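Side-chain contact in uncharacterized conserved protein of COG5135 (PDB 2I51), which binds flavin mononucleotide and is related to pyridoxamine 5'-phosphate oxidase, although its own reaction has not been established: residues A12-R17 against E86-A91. Sequence-based numbering, arbitrary orientation. Where two conformers were deposited one is given.
Sequences AHALHR and EQFRMA. With FMN (flavin mononucleotide), chain P.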
# COMPACT_ATOMS: atom_id res chain seq x y z
N ALA A 12 -9.19 14.06 10.35
CA ALA A 12 -9.05 14.32 11.77
C ALA A 12 -9.89 13.37 12.59
O ALA A 12 -9.48 12.89 13.64
CB ALA A 12 -9.45 15.78 12.07
N HIS A 13 -11.10 13.10 12.11
CA HIS A 13 -12.03 12.18 12.84
C HIS A 13 -11.50 10.76 12.78
O HIS A 13 -11.68 10.01 13.75
CB HIS A 13 -13.43 12.32 12.24
CG HIS A 13 -14.50 11.64 13.04
ND1 HIS A 13 -15.60 11.01 12.49
CD2 HIS A 13 -14.71 11.68 14.37
CE1 HIS A 13 -16.41 10.63 13.48
NE2 HIS A 13 -15.87 11.01 14.62
N ALA A 14 -10.90 10.34 11.68
CA ALA A 14 -10.31 9.00 11.61
C ALA A 14 -9.11 8.89 12.54
O ALA A 14 -9.01 7.93 13.33
CB ALA A 14 -9.91 8.69 10.15
N LEU A 15 -8.24 9.89 12.51
CA LEU A 15 -7.06 9.85 13.39
C LEU A 15 -7.49 9.79 14.85
O LEU A 15 -6.98 8.99 15.64
CB LEU A 15 -6.18 11.08 13.16
CG LEU A 15 -5.37 11.04 11.88
CD1 LEU A 15 -4.89 12.45 11.52
CD2 LEU A 15 -4.19 10.05 12.00
N HIS A 16 -8.44 10.62 15.25
CA HIS A 16 -8.88 10.63 16.62
C HIS A 16 -9.47 9.30 17.07
O HIS A 16 -9.17 8.80 18.16
CB HIS A 16 -9.83 11.80 16.85
CG HIS A 16 -10.28 11.93 18.25
ND1 HIS A 16 -9.40 12.20 19.28
CD2 HIS A 16 -11.51 11.81 18.80
CE1 HIS A 16 -10.09 12.23 20.42
NE2 HIS A 16 -11.37 11.99 20.16
N ARG A 17 -10.33 8.71 16.25
CA ARG A 17 -11.02 7.49 16.62
C ARG A 17 -10.13 6.28 16.52
O ARG A 17 -10.51 5.21 17.00
CB ARG A 17 -12.27 7.30 15.78
CG ARG A 17 -13.37 8.25 16.09
CD ARG A 17 -14.60 7.94 15.30
NE ARG A 17 -14.28 8.11 13.89
CZ ARG A 17 -15.06 7.79 12.87
NH1 ARG A 17 -16.27 7.31 13.06
NH2 ARG A 17 -14.60 8.00 11.64
N GLU A 86 -12.28 2.36 7.69
CA GLU A 86 -12.32 3.34 6.61
C GLU A 86 -11.00 3.45 5.89
O GLU A 86 -9.95 3.21 6.51
CB GLU A 86 -12.80 4.68 7.12
CG GLU A 86 -11.91 5.34 8.06
CD GLU A 86 -12.57 6.55 8.75
OE1 GLU A 86 -13.06 7.46 8.05
OE2 GLU A 86 -12.53 6.60 10.00
N GLN A 87 -11.03 3.79 4.61
CA GLN A 87 -9.87 3.89 3.81
C GLN A 87 -9.84 5.25 3.13
O GLN A 87 -10.88 5.72 2.67
CB GLN A 87 -9.91 2.81 2.74
CG GLN A 87 -8.84 2.87 1.65
CD GLN A 87 -8.96 1.74 0.67
OE1 GLN A 87 -8.19 0.77 0.76
NE2 GLN A 87 -9.89 1.84 -0.24
N PHE A 88 -8.67 5.88 3.10
CA PHE A 88 -8.42 7.06 2.28
C PHE A 88 -7.36 6.72 1.24
O PHE A 88 -6.26 6.25 1.57
CB PHE A 88 -7.95 8.25 3.09
CG PHE A 88 -8.91 8.74 4.11
CD1 PHE A 88 -9.11 8.07 5.30
CD2 PHE A 88 -9.64 9.90 3.85
CE1 PHE A 88 -10.02 8.57 6.27
CE2 PHE A 88 -10.53 10.40 4.82
CZ PHE A 88 -10.69 9.73 6.03
N ARG A 89 -7.67 6.98 0.00
CA ARG A 89 -6.70 6.91 -1.09
C ARG A 89 -6.45 8.34 -1.51
O ARG A 89 -7.41 9.09 -1.69
CB ARG A 89 -7.23 6.08 -2.26
CG ARG A 89 -7.39 4.64 -1.90
CD ARG A 89 -8.18 3.89 -2.97
NE ARG A 89 -7.48 3.91 -4.26
CZ ARG A 89 -7.92 3.35 -5.38
NH1 ARG A 89 -9.10 2.86 -5.38
NH2 ARG A 89 -7.18 3.39 -6.50
N MSE A 90 -5.21 8.76 -1.58
CA MSE A 90 -4.89 10.14 -1.90
C MSE A 90 -3.78 10.18 -2.91
O MSE A 90 -2.71 9.62 -2.70
CB MSE A 90 -4.47 10.93 -0.66
CG MSE A 90 -5.50 10.97 0.43
SE MSE A 90 -4.86 12.25 1.71
CE MSE A 90 -6.08 11.89 3.17
N ALA A 91 -4.05 10.85 -4.02
CA ALA A 91 -3.12 10.90 -5.13
C ALA A 91 -2.70 12.32 -5.38
O ALA A 91 -3.51 13.22 -5.30
CB ALA A 91 -3.77 10.39 -6.36
N1 FMN P . -11.86 -4.27 -3.27
C2 FMN P . -11.76 -5.43 -4.01
O2 FMN P . -11.88 -5.41 -5.24
N3 FMN P . -11.46 -6.61 -3.39
C4 FMN P . -11.32 -6.77 -2.04
O4 FMN P . -10.93 -7.82 -1.53
C4A FMN P . -11.44 -5.61 -1.27
N5 FMN P . -11.31 -5.70 0.11
C5A FMN P . -11.24 -4.50 0.83
C6 FMN P . -10.98 -4.53 2.19
C7 FMN P . -10.94 -3.36 2.95
C7M FMN P . -10.51 -3.43 4.41
C8 FMN P . -11.16 -2.14 2.34
C8M FMN P . -10.88 -0.83 3.09
C9 FMN P . -11.45 -2.10 0.99
C9A FMN P . -11.50 -3.27 0.20
N10 FMN P . -11.82 -3.23 -1.16
C10 FMN P . -11.70 -4.39 -1.93
C1' FMN P . -12.21 -1.97 -1.87
C2' FMN P . -10.98 -1.40 -2.55
O2' FMN P . -10.04 -0.86 -1.58
C3' FMN P . -11.36 -0.33 -3.59
O3' FMN P . -12.17 0.68 -2.98
C4' FMN P . -12.17 -1.00 -4.69
O4' FMN P . -11.68 -2.28 -5.08
C5' FMN P . -12.08 -0.09 -5.90
O5' FMN P . -10.75 0.02 -6.34
P FMN P . -10.34 0.46 -7.81
O1P FMN P . -10.64 -0.69 -8.74
O2P FMN P . -11.27 1.64 -8.08
O3P FMN P . -8.91 0.83 -7.78
O HOH W 1 -15.90 7.22 9.17
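In the FMN-binding split-barrel fold of the pyridoxamine 5'-phosphate oxidase family, helix 8-17 packs on the flavin-binding strand 86-97 through A14 and R17, which meet E86 and F88. R17 NH2 forms a salt bridge with E86 OE2 (3.0 Å), the guanidinium and carboxylate planes standing 84° apart. A water joins the same two groups, accepting from R17 NH2 in the guanidinium plane and donating to E86 OE1. The R17 chain bends at chi3 (-63°), which brings NE back to its own helix, where it donates to H13 O at 3.2 Å; this carbonyl receives R17 N and R17 NE from opposite faces. The H13 ring also lies against one face of the guanidinium, with R17 NE 3.3 Å above the plane of the H13 ring. A14 CB touches the same oxygen, E86 OE2, at 3.4 Å and F88 CE1 at 3.9 Å, while the F88 ring stacks with H167. On the opposite side of the strand, Q87 NE2 donates to FMN O2' (3.0 Å) and R89 NH1 to the phosphate oxygen O3P (3.1 Å); Q87 OE1 is hydrogen-bonded to T42 of the second subunit. The E86 carboxylate is buried but well supplied: T84 is hydrogen-bonded to OE2 and H167 to OE1, besides R17 and the water. Together these should hold its orientation and probably favour the ionised form, consistent with a charged link from helix to cofactor-binding strand.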